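Local coordinates for protein SusD homolog (Bacteroides ovatus, PDB 4F53) that probably binds glycans, perhaps mucin O-glycans, at the outer membrane, as a SusD/RagB-family lipoprotein with a TPR-like helical fold, at residues A[249-252]-A[253-256]; A[367-370]-A[371-375]. All coordinates share one frame; numbering follows the deposited sequence.

Contact 1 of 2, residues A[249-252]-A[253-256]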
ATOM      1  N   ASN A 249       1.588 -17.115   4.955  1.00 29.75           N
ATOM      2  CA  ASN A 249       1.522 -15.653   5.001  1.00 30.04           C
ATOM      3  C   ASN A 249       2.885 -15.138   5.522  1.00 34.10           C
ATOM      4  O   ASN A 249       3.308 -15.532   6.616  1.00 32.28           O
ATOM      5  CB  ASN A 249       0.361 -15.165   5.881  1.00 29.01           C
ATOM      6  CG  ASN A 249       0.126 -13.692   5.762  1.00 34.71           C
ATOM      7  OD1 ASN A 249       1.035 -12.883   5.911  1.00 33.28           O
ATOM      8  ND2 ASN A 249      -1.100 -13.303   5.502  1.00 24.03           N
ATOM      9  N   PRO A 250       3.586 -14.287   4.729  1.00 31.26           N
ATOM     10  CA  PRO A 250       4.940 -13.841   5.130  1.00 30.13           C
ATOM     11  C   PRO A 250       4.962 -12.970   6.395  1.00 34.27           C
ATOM     12  O   PRO A 250       5.980 -12.938   7.058  1.00 35.06           O
ATOM     13  CB  PRO A 250       5.419 -13.050   3.903  1.00 30.90           C
ATOM     14  CG  PRO A 250       4.174 -12.589   3.219  1.00 34.50           C
ATOM     15  CD  PRO A 250       3.213 -13.739   3.402  1.00 31.47           C
ATOM     16  N   TRP A 251       3.855 -12.288   6.734  1.00 30.36           N
ATOM     17  CA  TRP A 251       3.756 -11.450   7.939  1.00 30.96           C
ATOM     18  C   TRP A 251       3.945 -12.247   9.215  1.00 33.57           C
ATOM     19  O   TRP A 251       4.426 -11.686  10.200  1.00 33.29           O
ATOM     20  CB  TRP A 251       2.429 -10.717   7.996  1.00 29.33           C
ATOM     21  CG  TRP A 251       2.343  -9.651   6.946  1.00 29.97           C
ATOM     22  CD1 TRP A 251       1.728  -9.736   5.727  1.00 32.44           C
ATOM     23  CD2 TRP A 251       2.952  -8.355   7.002  1.00 29.60           C
ATOM     24  NE1 TRP A 251       1.901  -8.564   5.026  1.00 31.13           N
ATOM     25  CE2 TRP A 251       2.658  -7.698   5.781  1.00 33.03           C
ATOM     26  CE3 TRP A 251       3.735  -7.683   7.963  1.00 30.21           C
ATOM     27  CZ2 TRP A 251       3.070  -6.374   5.522  1.00 31.43           C
ATOM     28  CZ3 TRP A 251       4.192  -6.394   7.675  1.00 30.85           C
ATOM     29  CH2 TRP A 251       3.841  -5.749   6.484  1.00 30.94           C
ATOM     30  N   GLN A 252       3.589 -13.551   9.201  1.00 29.45           N
ATOM     31  CA  GLN A 252       3.798 -14.441  10.346  1.00 29.59           C
ATOM     32  C   GLN A 252       5.306 -14.561  10.626  1.00 33.85           C
ATOM     33  O   GLN A 252       5.715 -14.633  11.774  1.00 35.36           O
ATOM     34  CB  GLN A 252       3.155 -15.816  10.117  1.00 30.55           C
ATOM     35  CG  GLN A 252       3.269 -16.740  11.345  1.00 24.41           C
ATOM     36  CD  GLN A 252       4.549 -17.576  11.351  1.00 37.63           C
ATOM     37  OE1 GLN A 252       5.281 -17.719  10.354  1.00 33.23           O
ATOM     38  NE2 GLN A 252       4.873 -18.125  12.477  1.00 32.60           N
ATOM     39  N   ARG A 253       6.124 -14.529   9.586  1.00 32.56           N
ATOM     40  CA  ARG A 253       7.577 -14.549   9.709  1.00 33.30           C
ATOM     41  C   ARG A 253       8.081 -13.216  10.258  1.00 35.72           C
ATOM     42  O   ARG A 253       8.766 -13.195  11.284  1.00 37.79           O
ATOM     43  CB  ARG A 253       8.247 -14.834   8.333  1.00 33.28           C
ATOM     44  CG  ARG A 253       7.923 -16.178   7.705  1.00 37.40           C
ATOM     45  CD  ARG A 253       8.340 -17.333   8.581  1.00 42.68           C
ATOM     46  NE  ARG A 253       8.391 -18.576   7.816  1.00 53.68           N
ATOM     47  CZ  ARG A 253       7.572 -19.607   7.984  1.00 58.55           C
ATOM     48  NH1 ARG A 253       6.615 -19.560   8.902  1.00 42.31           N
ATOM     49  NH2 ARG A 253       7.710 -20.696   7.245  1.00 38.74           N
ATOM     50  N   PHE A 254       7.721 -12.111   9.596  1.00 31.38           N
ATOM     51  CA  PHE A 254       8.213 -10.764   9.951  1.00 30.70           C
ATOM     52  C   PHE A 254       7.860 -10.379  11.356  1.00 35.29           C
ATOM     53  O   PHE A 254       8.720  -9.881  12.080  1.00 35.30           O
ATOM     54  CB  PHE A 254       7.709  -9.668   8.999  1.00 29.98           C
ATOM     55  CG  PHE A 254       7.738  -9.999   7.526  1.00 30.26           C
ATOM     56  CD1 PHE A 254       8.727 -10.830   7.000  1.00 32.12           C
ATOM     57  CD2 PHE A 254       6.787  -9.462   6.661  1.00 29.34           C
ATOM     58  CE1 PHE A 254       8.718 -11.183   5.649  1.00 33.57           C
ATOM     59  CE2 PHE A 254       6.805  -9.778   5.303  1.00 32.42           C
ATOM     60  CZ  PHE A 254       7.766 -10.642   4.808  1.00 32.10           C
HETATM   61  N   MSE A 255       6.610 -10.637  11.744  1.00 29.68           N
HETATM   62  CA  MSE A 255       6.125 -10.240  13.050  1.00 28.51           C
HETATM   63  C   MSE A 255       6.348 -11.305  14.139  1.00 36.92           C
HETATM   64  O   MSE A 255       7.024 -11.042  15.136  1.00 37.73           O
HETATM   65  CB  MSE A 255       4.617  -9.894  12.937  1.00 28.60           C
HETATM   66  CG  MSE A 255       4.328  -8.697  11.999  1.00 32.00           C
HETATM   67 SE   MSE A 255       4.403  -7.027  13.019  0.75 37.64          SE
HETATM   68  CE  MSE A 255       3.784  -5.759  11.716  1.00 32.31           C
ATOM     69  N   VAL A 256       5.745 -12.482  13.975  1.00 35.06           N
ATOM     70  CA  VAL A 256       5.720 -13.488  15.030  1.00 35.29           C
ATOM     71  C   VAL A 256       7.023 -14.295  15.130  1.00 40.25           C
ATOM     72  O   VAL A 256       7.645 -14.278  16.195  1.00 40.50           O
ATOM     73  CB  VAL A 256       4.468 -14.412  14.918  1.00 37.95           C
ATOM     74  CG1 VAL A 256       4.405 -15.372  16.095  1.00 37.86           C
ATOM     75  CG2 VAL A 256       3.182 -13.592  14.841  1.00 36.55           C
TER
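The ring of Phe-254 turns one edge toward a face of the Trp-251 indole, a T-shaped pair with centroids 5.5 Å apart and planes at 73°. Phe-254 CD2 does the touching, 3.8 Å from Trp-251 CE3 and displaced toward the rim of the indole. With its CG beside the backbone N (chi1 -43°), Phe-254 folds back along the helix, so that the Pro-250 carbonyl O lies 3.3 Å above the phenyl plane, over its centre. That same oxygen accepts from Phe-254 N, while Pro-250 CB packs 3.5 Å from Phe-254 CZ. Selenomethionine Met-255 lies alongside the indole, pointing the same way, and its methyl CE approaches Trp-251 CZ3 obliquely. On another side of the helix, Gln-252 and Arg-253 both bend at chi2. Gln-252 OE1 thereby accepts from Arg-253 NH1 at 2.7 Å, within the guanidinium plane although the amide and guanidinium planes stand 79° apart. Val-256 N gives only a weak bond to Gln-252 O, where the helix widens into a pi-type turn. Helix 44-58 packs on Pro-250, Trp-251 and Phe-254, and Trp-251 also meets Val-62 of strand 62-64; the aromatic pair is buried. At the start, Asn-249 OD1 accepts from Trp-251 N at 3.0 Å, in the carbonyl plane, and Asn-249 ND2 reaches Asp-330 O: an asparagine N-cap followed by proline in the first turn of a helix.

Contact 2 of 2, residues A[367-370]-A[371-375]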
ATOM      1  N   ARG A 367     -18.231   0.611   8.228  1.00 28.66           N
ATOM      2  CA  ARG A 367     -19.059  -0.594   8.402  1.00 29.41           C
ATOM      3  C   ARG A 367     -18.441  -1.780   7.657  1.00 32.52           C
ATOM      4  O   ARG A 367     -18.361  -2.869   8.221  1.00 30.37           O
ATOM      5  CB  ARG A 367     -20.507  -0.380   7.907  1.00 30.97           C
ATOM      6  CG  ARG A 367     -21.309   0.613   8.747  1.00 45.91           C
ATOM      7  CD  ARG A 367     -22.663   0.947   8.110  1.00 52.22           C
ATOM      8  NE  ARG A 367     -23.393   1.978   8.854  1.00 57.79           N
ATOM      9  CZ  ARG A 367     -24.086   1.750   9.970  1.00 73.38           C
ATOM     10  NH1 ARG A 367     -24.152   0.526  10.486  1.00 57.15           N
ATOM     11  NH2 ARG A 367     -24.711   2.748  10.583  1.00 59.57           N
ATOM     12  N   LEU A 368     -17.996  -1.563   6.392  1.00 29.08           N
ATOM     13  CA  LEU A 368     -17.366  -2.613   5.609  1.00 29.14           C
ATOM     14  C   LEU A 368     -16.077  -3.105   6.287  1.00 33.75           C
ATOM     15  O   LEU A 368     -15.839  -4.318   6.315  1.00 34.19           O
ATOM     16  CB  LEU A 368     -17.059  -2.139   4.176  1.00 28.62           C
ATOM     17  CG  LEU A 368     -18.257  -2.069   3.222  1.00 33.12           C
ATOM     18  CD1 LEU A 368     -17.913  -1.242   1.989  1.00 32.06           C
ATOM     19  CD2 LEU A 368     -18.744  -3.456   2.835  1.00 32.05           C
ATOM     20  N   SER A 369     -15.277  -2.176   6.881  1.00 25.39           N
ATOM     21  CA  SER A 369     -14.038  -2.549   7.541  1.00 23.76           C
ATOM     22  C   SER A 369     -14.320  -3.385   8.803  1.00 29.80           C
ATOM     23  O   SER A 369     -13.624  -4.395   9.047  1.00 30.57           O
ATOM     24  CB  SER A 369     -13.207  -1.313   7.848  1.00 23.91           C
ATOM     25  OG  SER A 369     -12.026  -1.651   8.555  1.00 28.77           O
ATOM     26  N   PHE A 370     -15.350  -3.004   9.574  1.00 26.67           N
ATOM     27  CA  PHE A 370     -15.799  -3.777  10.752  1.00 26.86           C
ATOM     28  C   PHE A 370     -16.177  -5.226  10.323  1.00 32.96           C
ATOM     29  O   PHE A 370     -15.682  -6.185  10.898  1.00 31.52           O
ATOM     30  CB  PHE A 370     -16.977  -3.074  11.433  1.00 28.34           C
ATOM     31  CG  PHE A 370     -16.575  -2.086  12.506  1.00 30.54           C
ATOM     32  CD1 PHE A 370     -15.608  -1.108  12.254  1.00 31.79           C
ATOM     33  CD2 PHE A 370     -17.187  -2.104  13.756  1.00 32.95           C
ATOM     34  CE1 PHE A 370     -15.260  -0.180  13.233  1.00 33.35           C
ATOM     35  CE2 PHE A 370     -16.821  -1.187  14.743  1.00 35.51           C
ATOM     36  CZ  PHE A 370     -15.879  -0.215  14.468  1.00 33.29           C
ATOM     37  N   GLU A 371     -16.985  -5.355   9.266  1.00 31.65           N
ATOM     38  CA  GLU A 371     -17.404  -6.633   8.687  1.00 32.32           C
ATOM     39  C   GLU A 371     -16.195  -7.442   8.194  1.00 37.36           C
ATOM     40  O   GLU A 371     -16.124  -8.637   8.441  1.00 39.62           O
ATOM     41  CB  GLU A 371     -18.382  -6.379   7.537  1.00 34.07           C
ATOM     42  CG  GLU A 371     -19.081  -7.628   7.041  1.00 49.81           C
ATOM     43  CD  GLU A 371     -20.145  -7.379   5.992  1.00 73.78           C
ATOM     44  OE1 GLU A 371     -20.483  -6.198   5.730  1.00 49.22           O
ATOM     45  OE2 GLU A 371     -20.635  -8.381   5.420  1.00 76.46           O
ATOM     46  N   GLU A 372     -15.243  -6.798   7.515  1.00 33.62           N
ATOM     47  CA  GLU A 372     -14.022  -7.454   7.017  1.00 32.92           C
ATOM     48  C   GLU A 372     -13.204  -8.059   8.170  1.00 35.69           C
ATOM     49  O   GLU A 372     -12.465  -9.012   7.971  1.00 34.48           O
ATOM     50  CB  GLU A 372     -13.129  -6.421   6.280  1.00 33.78           C
ATOM     51  CG  GLU A 372     -13.593  -6.040   4.883  1.00 36.89           C
ATOM     52  CD  GLU A 372     -13.059  -4.748   4.282  1.00 38.13           C
ATOM     53  OE1 GLU A 372     -12.314  -3.991   4.952  1.00 38.49           O
ATOM     54  OE2 GLU A 372     -13.414  -4.490   3.115  1.00 32.13           O
ATOM     55  N   ASN A 373     -13.312  -7.466   9.376  1.00 32.75           N
ATOM     56  CA  ASN A 373     -12.521  -7.850  10.538  1.00 31.17           C
ATOM     57  C   ASN A 373     -13.333  -8.622  11.557  1.00 36.87           C
ATOM     58  O   ASN A 373     -12.858  -8.830  12.675  1.00 37.07           O
ATOM     59  CB  ASN A 373     -11.873  -6.602  11.144  1.00 31.25           C
ATOM     60  CG  ASN A 373     -10.751  -6.084  10.263  1.00 38.36           C
ATOM     61  OD1 ASN A 373      -9.715  -6.720  10.103  1.00 27.44           O
ATOM     62  ND2 ASN A 373     -10.960  -4.978   9.584  1.00 32.43           N
ATOM     63  N   GLY A 374     -14.511  -9.106  11.132  1.00 34.89           N
ATOM     64  CA  GLY A 374     -15.404  -9.934  11.934  1.00 35.98           C
ATOM     65  C   GLY A 374     -16.020  -9.249  13.128  1.00 42.36           C
ATOM     66  O   GLY A 374     -16.436  -9.933  14.056  1.00 44.62           O
ATOM     67  N   ILE A 375     -16.108  -7.904  13.122  1.00 38.88           N
ATOM     68  CA  ILE A 375     -16.706  -7.183  14.246  1.00 39.86           C
ATOM     69  C   ILE A 375     -18.208  -7.060  13.995  1.00 46.32           C
ATOM     70  O   ILE A 375     -18.638  -6.422  13.047  1.00 46.18           O
ATOM     71  CB  ILE A 375     -15.997  -5.831  14.506  1.00 41.72           C
ATOM     72  CG1 ILE A 375     -14.505  -6.081  14.745  1.00 40.89           C
ATOM     73  CG2 ILE A 375     -16.648  -5.096  15.694  1.00 41.11           C
ATOM     74  CD1 ILE A 375     -13.739  -4.981  14.554  1.00 52.72           C
TER
HETATM   75  O   HOH W   1     -10.604  -3.375   7.149  1.00 27.80           O
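Phe-370 O receives Ile-375 N at 2.8 Å in the Schellman motif that ends helix 358-372, with Gly-374 at positive phi as its C-prime residue. The inner bond of the motif joins Gly-374 N to Glu-371 O. Among the backbone bonds, Glu-371 N to Arg-367 O and Glu-372 N to Leu-368 O continue the regular helix. Asn-373 N turns instead to Phe-370 O at 3.1 Å, keeping a weak bond to Ser-369 O; Asn-373 N and Ile-375 N reach Phe-370 O from opposite faces of its carbonyl plane. The apolar contact crosses the same turn: Ile-375 CG2, anti to the backbone N, meets Phe-370 CD2 at 3.6 Å, approaching the ring obliquely. Tyr-382 and Pro-277 add to the packing round this ring. Polar side chains gather on another side. A water accepts from Ser-369 OG at 2.6 Å and donates to Glu-372 OE1 at 2.9 Å, with a weak bond from Asn-373 ND2. Arg-278, in the loop before helix 279-282, also bonds Ser-369 OG, and Ser-338 of helix 337-349 bonds Glu-372 OE1. The side chain of Glu-371 extends to within about 3 Å of a bound calcium ion. Asn-373 CG stands beside its own backbone N (chi1 -72°), which brings ND2 back to donate a hydrogen bond to Ser-369 O at 2.8 Å, from above the carbonyl plane.

How the contacts relate
Following the chain from the N terminus, contact 1 comes first, at the start of helix 250-257, and closes before contact 2 opens at the end of helix 358-372. They lie in series, neither nested nor crossing; each closes a local turn, one entering a helix and the other leaving one. Contact 1 joins its helix to helix 44-58 and to strands 62-64 and 332-335. After strand 332-335 the chain enters helix 337-349, against which contact 2 packs, along with helices 279-282 and 379-383. The two centres are 22 Å apart and the nearest atoms about 12 Å, so they belong to separate regions of one SusD/RagB-type chain and do not touch.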